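Local coordinates for protein putrescine aminotransferase (Halomonas elongata DSM 2581, PDB 6GWI) that probably transfers the amino group of putrescine or related amines to a keto acid or aldehyde acceptor, using bound pyridoxal-5'-phosphate as cofactor, at residues E67-A72 and S289-I294; L103-I108 and E267-Q272. All coordinates share one frame; numbering follows the deposited sequence.

Contact 1: residues E67-A72 and S289-I294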
loop_
_atom_site.group_PDB
_atom_site.type_symbol
_atom_site.label_atom_id
_atom_site.label_comp_id
_atom_site.label_asym_id
_atom_site.label_seq_id
_atom_site.Cartn_x
_atom_site.Cartn_y
_atom_site.Cartn_z
ATOM N N GLU B 67 -2.472 -8.335 -24.251
ATOM C CA GLU B 67 -3.673 -7.547 -23.986
ATOM C C GLU B 67 -3.523 -6.707 -22.724
ATOM O O GLU B 67 -4.027 -5.580 -22.659
ATOM C CB GLU B 67 -4.898 -8.456 -23.863
ATOM C CG GLU B 67 -5.259 -9.219 -25.126
ATOM C CD GLU B 67 -4.746 -10.642 -25.119
ATOM O OE1 GLU B 67 -3.716 -10.901 -24.463
ATOM O OE2 GLU B 67 -5.379 -11.506 -25.762
ATOM N N LEU B 68 -2.859 -7.247 -21.698
ATOM C CA LEU B 68 -2.645 -6.474 -20.480
ATOM C C LEU B 68 -1.673 -5.327 -20.725
ATOM O O LEU B 68 -1.847 -4.232 -20.180
ATOM C CB LEU B 68 -2.135 -7.374 -19.357
ATOM C CG LEU B 68 -3.072 -8.480 -18.866
ATOM C CD1 LEU B 68 -2.480 -9.122 -17.617
ATOM C CD2 LEU B 68 -4.478 -7.968 -18.583
ATOM N N VAL B 69 -0.639 -5.560 -21.538
ATOM C CA VAL B 69 0.284 -4.486 -21.891
ATOM C C VAL B 69 -0.461 -3.388 -22.635
ATOM O O VAL B 69 -0.280 -2.193 -22.371
ATOM C CB VAL B 69 1.454 -5.035 -22.727
ATOM C CG1 VAL B 69 2.448 -3.925 -23.046
ATOM C CG2 VAL B 69 2.140 -6.178 -22.002
ATOM N N GLU B 70 -1.301 -3.781 -23.594
ATOM C CA GLU B 70 -2.035 -2.797 -24.381
ATOM C C GLU B 70 -3.026 -2.024 -23.519
ATOM O O GLU B 70 -3.211 -0.817 -23.715
ATOM C CB GLU B 70 -2.739 -3.490 -25.549
ATOM C CG GLU B 70 -1.777 -4.133 -26.544
ATOM C CD GLU B 70 -2.476 -5.012 -27.566
ATOM O OE1 GLU B 70 -1.890 -5.243 -28.645
ATOM O OE2 GLU B 70 -3.611 -5.463 -27.306
ATOM N N ALA B 71 -3.662 -2.690 -22.551
ATOM C CA ALA B 71 -4.602 -1.999 -21.675
ATOM C C ALA B 71 -3.906 -0.906 -20.871
ATOM O O ALA B 71 -4.441 0.198 -20.719
ATOM C CB ALA B 71 -5.285 -2.994 -20.739
ATOM N N ALA B 72 -2.714 -1.199 -20.343
ATOM C CA ALA B 72 -1.964 -0.196 -19.598
ATOM C C ALA B 72 -1.513 0.938 -20.508
ATOM O O ALA B 72 -1.682 2.118 -20.178
ATOM C CB ALA B 72 -0.757 -0.843 -18.914
ATOM N N SER B 289 -3.328 -10.057 -12.313
ATOM C CA SER B 289 -2.237 -10.980 -12.639
ATOM C C SER B 289 -0.885 -10.379 -12.260
ATOM O O SER B 289 0.152 -10.729 -12.832
ATOM C CB SER B 289 -2.248 -11.372 -14.120
ATOM O OG SER B 289 -3.259 -12.328 -14.395
ATOM N N GLY B 290 -0.884 -9.484 -11.276
ATOM C CA GLY B 290 0.332 -8.845 -10.827
ATOM C C GLY B 290 0.943 -7.847 -11.786
ATOM O O GLY B 290 1.988 -7.272 -11.463
ATOM N N TYR B 291 0.340 -7.619 -12.954
ATOM C CA TYR B 291 0.959 -6.735 -13.937
ATOM C C TYR B 291 1.071 -5.301 -13.430
ATOM O O TYR B 291 2.010 -4.589 -13.800
ATOM C CB TYR B 291 0.174 -6.773 -15.245
ATOM C CG TYR B 291 0.587 -7.895 -16.172
ATOM C CD1 TYR B 291 0.564 -9.218 -15.750
ATOM C CD2 TYR B 291 1.001 -7.627 -17.469
ATOM C CE1 TYR B 291 0.939 -10.242 -16.597
ATOM C CE2 TYR B 291 1.380 -8.644 -18.322
ATOM C CZ TYR B 291 1.344 -9.950 -17.882
ATOM O OH TYR B 291 1.718 -10.967 -18.730
ATOM N N LEU B 292 0.135 -4.854 -12.599
ATOM C CA LEU B 292 0.255 -3.548 -11.959
ATOM C C LEU B 292 -0.348 -3.647 -10.567
ATOM O O LEU B 292 -1.259 -4.455 -10.347
ATOM C CB LEU B 292 -0.435 -2.441 -12.769
ATOM C CG LEU B 292 0.251 -2.001 -14.070
ATOM C CD1 LEU B 292 -0.568 -0.911 -14.744
ATOM C CD2 LEU B 292 1.684 -1.516 -13.834
ATOM N N PRO B 293 0.140 -2.857 -9.606
ATOM C CA PRO B 293 -0.359 -2.990 -8.230
ATOM C C PRO B 293 -1.762 -2.425 -8.089
ATOM O O PRO B 293 -2.035 -1.287 -8.478
ATOM C CB PRO B 293 0.647 -2.189 -7.389
ATOM C CG PRO B 293 1.763 -1.844 -8.287
ATOM C CD PRO B 293 1.241 -1.885 -9.696
ATOM N N ILE B 294 -2.647 -3.230 -7.514
ATOM C CA ILE B 294 -3.989 -2.778 -7.178
ATOM C C ILE B 294 -4.601 -3.797 -6.232
ATOM O O ILE B 294 -4.369 -5.005 -6.362
ATOM C CB ILE B 294 -4.855 -2.580 -8.434
ATOM C CG1 ILE B 294 -6.274 -2.161 -8.035
ATOM C CG2 ILE B 294 -4.888 -3.852 -9.290
ATOM C CD1 ILE B 294 -7.095 -1.606 -9.183
#

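Contact 2: residues L103-I108 and E267-Q272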
loop_
_atom_site.group_PDB
_atom_site.type_symbol
_atom_site.label_atom_id
_atom_site.label_comp_id
_atom_site.label_asym_id
_atom_site.label_seq_id
_atom_site.Cartn_x
_atom_site.Cartn_y
_atom_site.Cartn_z
ATOM N N LEU B 103 -18.896 -10.173 -10.337
ATOM C CA LEU B 103 -18.301 -11.480 -10.094
ATOM C C LEU B 103 -18.384 -11.890 -8.631
ATOM O O LEU B 103 -18.290 -13.084 -8.328
ATOM C CB LEU B 103 -16.832 -11.489 -10.531
ATOM C CG LEU B 103 -16.530 -11.313 -12.019
ATOM C CD1 LEU B 103 -15.055 -11.006 -12.221
ATOM C CD2 LEU B 103 -16.925 -12.557 -12.794
ATOM N N ALA B 104 -18.583 -10.935 -7.724
ATOM C CA ALA B 104 -18.592 -11.243 -6.307
ATOM C C ALA B 104 -19.847 -12.033 -5.942
ATOM O O ALA B 104 -20.843 -12.010 -6.669
ATOM C CB ALA B 104 -18.525 -9.953 -5.491
ATOM N N PRO B 105 -19.823 -12.737 -4.811
ATOM C CA PRO B 105 -21.029 -13.433 -4.349
ATOM C C PRO B 105 -22.179 -12.470 -4.110
ATOM O O PRO B 105 -22.025 -11.247 -4.109
ATOM C CB PRO B 105 -20.582 -14.097 -3.041
ATOM C CG PRO B 105 -19.117 -14.228 -3.173
ATOM C CD PRO B 105 -18.665 -13.025 -3.948
ATOM N N ALA B 106 -23.352 -13.050 -3.875
ATOM C CA ALA B 106 -24.543 -12.257 -3.616
ATOM C C ALA B 106 -24.354 -11.406 -2.366
ATOM O O ALA B 106 -23.666 -11.793 -1.417
ATOM C CB ALA B 106 -25.767 -13.159 -3.458
ATOM N N HIS B 107 -24.976 -10.232 -2.377
ATOM C CA HIS B 107 -25.001 -9.288 -1.267
ATOM C C HIS B 107 -23.664 -8.587 -1.074
ATOM O O HIS B 107 -23.483 -7.870 -0.081
ATOM C CB HIS B 107 -25.355 -9.990 0.050
ATOM C CG HIS B 107 -26.566 -10.865 -0.037
ATOM N ND1 HIS B 107 -27.804 -10.398 -0.420
ATOM C CD2 HIS B 107 -26.721 -12.189 0.206
ATOM C CE1 HIS B 107 -28.669 -11.396 -0.410
ATOM N NE2 HIS B 107 -28.038 -12.494 -0.035
ATOM N N ILE B 108 -22.726 -8.765 -1.996
ATOM C CA ILE B 108 -21.449 -8.058 -1.985
ATOM C C ILE B 108 -21.424 -7.221 -3.257
ATOM O O ILE B 108 -21.096 -7.726 -4.338
ATOM C CB ILE B 108 -20.266 -9.027 -1.901
ATOM C CG1 ILE B 108 -20.410 -9.857 -0.618
ATOM C CG2 ILE B 108 -18.949 -8.269 -1.903
ATOM C CD1 ILE B 108 -19.444 -11.009 -0.495
ATOM N N GLU B 267 -12.418 -21.348 -8.275
ATOM C CA GLU B 267 -13.559 -20.460 -8.148
ATOM C C GLU B 267 -13.052 -19.032 -8.259
ATOM O O GLU B 267 -11.860 -18.763 -8.093
ATOM C CB GLU B 267 -14.279 -20.646 -6.805
ATOM C CG GLU B 267 -14.499 -22.096 -6.396
ATOM C CD GLU B 267 -15.572 -22.783 -7.208
ATOM O OE1 GLU B 267 -16.435 -22.078 -7.771
ATOM O OE2 GLU B 267 -15.553 -24.029 -7.285
ATOM N N TRP B 268 -13.975 -18.106 -8.525
ATOM C CA TRP B 268 -13.609 -16.696 -8.508
ATOM C C TRP B 268 -13.185 -16.256 -7.115
ATOM O O TRP B 268 -12.405 -15.309 -6.972
ATOM C CB TRP B 268 -14.772 -15.841 -9.000
ATOM C CG TRP B 268 -14.955 -15.910 -10.476
ATOM C CD1 TRP B 268 -15.880 -16.644 -11.154
ATOM C CD2 TRP B 268 -14.181 -15.226 -11.467
ATOM N NE1 TRP B 268 -15.737 -16.455 -12.506
ATOM C CE2 TRP B 268 -14.700 -15.587 -12.725
ATOM C CE3 TRP B 268 -13.102 -14.339 -11.412
ATOM C CZ2 TRP B 268 -14.178 -15.094 -13.916
ATOM C CZ3 TRP B 268 -12.584 -13.850 -12.596
ATOM C CH2 TRP B 268 -13.122 -14.230 -13.832
ATOM N N PHE B 269 -13.694 -16.918 -6.080
ATOM C CA PHE B 269 -13.314 -16.606 -4.711
ATOM C C PHE B 269 -13.315 -17.899 -3.913
ATOM O O PHE B 269 -14.189 -18.749 -4.099
ATOM C CB PHE B 269 -14.268 -15.571 -4.104
ATOM C CG PHE B 269 -14.282 -14.271 -4.849
ATOM C CD1 PHE B 269 -13.282 -13.332 -4.650
ATOM C CD2 PHE B 269 -15.277 -13.999 -5.772
ATOM C CE1 PHE B 269 -13.283 -12.141 -5.346
ATOM C CE2 PHE B 269 -15.283 -12.809 -6.472
ATOM C CZ PHE B 269 -14.286 -11.879 -6.259
ATOM N N GLY B 270 -12.316 -18.055 -3.042
ATOM C CA GLY B 270 -12.287 -19.219 -2.174
ATOM C C GLY B 270 -13.530 -19.334 -1.315
ATOM O O GLY B 270 -13.981 -20.442 -1.013
ATOM N N SER B 271 -14.101 -18.193 -0.918
ATOM C CA SER B 271 -15.361 -18.194 -0.184
ATOM C C SER B 271 -16.423 -19.016 -0.898
ATOM O O SER B 271 -17.242 -19.684 -0.256
ATOM C CB SER B 271 -15.849 -16.757 0.001
ATOM O OG SER B 271 -15.046 -16.067 0.938
ATOM N N GLN B 272 -16.435 -18.968 -2.230
ATOM C CA GLN B 272 -17.442 -19.705 -2.983
ATOM C C GLN B 272 -17.174 -21.203 -2.956
ATOM O O GLN B 272 -18.119 -21.998 -3.018
ATOM C CB GLN B 272 -17.489 -19.197 -4.422
ATOM C CG GLN B 272 -17.998 -17.779 -4.541
ATOM C CD GLN B 272 -17.630 -17.130 -5.858
ATOM O OE1 GLN B 272 -16.652 -17.511 -6.503
ATOM N NE2 GLN B 272 -18.412 -16.135 -6.262
#

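Contact 1: residues E67-A72 and S289-I294
Leu68 and Tyr291 bring the two backbones nearest, their CA atoms 7.5 Å apart, where residues 67-72 of helix 66-78 face the irregular loop between strands 280-283 and 295-300. In this class III, PLP-dependent aminotransferase the pair lies at the dimer interface: Tyr291 also packs on Pro80 and Ala72 on Leu76, both of the second subunit. The contact is apolar and buried, with no hydrogen bond crossing it. Leu68 does most of the touching. With CG beside the backbone N (chi1 -64°) and CD1 anti to CA (chi2 -171°), it sends CD1 over the centre of the Tyr291 ring, a CH-pi contact 3.5 Å from the centroid and 9° off the normal. Leu68 CB lies 3.7 Å from Tyr291 CD2, while Val69 CG2 lies near the ring plane, at the edge. Tyr291 OH is hydrogen-bonded to Gly62 O and Arg65 N, which tie the far end of the ring to the chain just ahead of the helix. Without the ring and its hydroxyl, as with an alanine here, Leu68 CD1 would probably lose the face it sits on, and Gly62 O and Arg65 N their shared partner. One turn on, Ala72 CB rests against Leu292 CD1 at 4.2 Å.

Contact 2: residues L103-I108 and E267-Q272
Leu103 and Trp268 make the aromatic half of this contact, between the end of helix 91-103 and the turn leading into helix 270-273 of the aminotransferase fold. Both methyls of the leucine lie against the indole: Leu103 CD2 sits over the six-membered ring, 3.9 Å from its centroid and 18° off the normal, in a CH-pi contact, while Leu103 CD1 reaches Trp268 CZ3 at 3.8 Å. The Trp268 first torsion, with CG beside the backbone N, brings the indole beside Leu103, and chi2 of 101° turns its face to these methyls.

Phe269 is met mainly by backbone. The Leu103 carbonyl O comes to its edge, near the ring plane, 3.5 Å from Phe269 CE2, and Ala104 CA and Pro105 CD (4.0 Å from Phe269 CD2) approach obliquely.

Polar groups contribute packing across the contact, with no hydrogen bond. Gln272 lays its amide end by the proline, NE2 3.7 Å from Pro105 CG, and its OE1 accepts a weak bond from Phe269 N (3.0 Å, 129°), consistent with the amide being turned back toward its own segment.

Beyond the pair, Trp268 and Leu103 also touch helix 324-339 at Glu338, Phe269 packs on Leu298 of strand 295-300 and edge-to-face with Phe262, and Pro105 leans on Met281 of strand 280-283.

Both segments of contact 2 fall, in sequence, between those of contact 1. The two do not touch: their centres are 22 Å apart and their nearest atoms about 10 Å. Helix 324-339 reaches both, through Val329 and Thr325 at contact 1 and Leu337 and Glu338 at contact 2. Neither reaches the cofactor: the side chains of Leu292 and Phe269 are each about 12 Å from a bound PLP. Lys285, one of the residues lining the PLP pocket, precedes the 289-294 loop by a few residues. Contact 1 also meets the second subunit, whereas contact 2 is made within one subunit, with the second subunit taking no part.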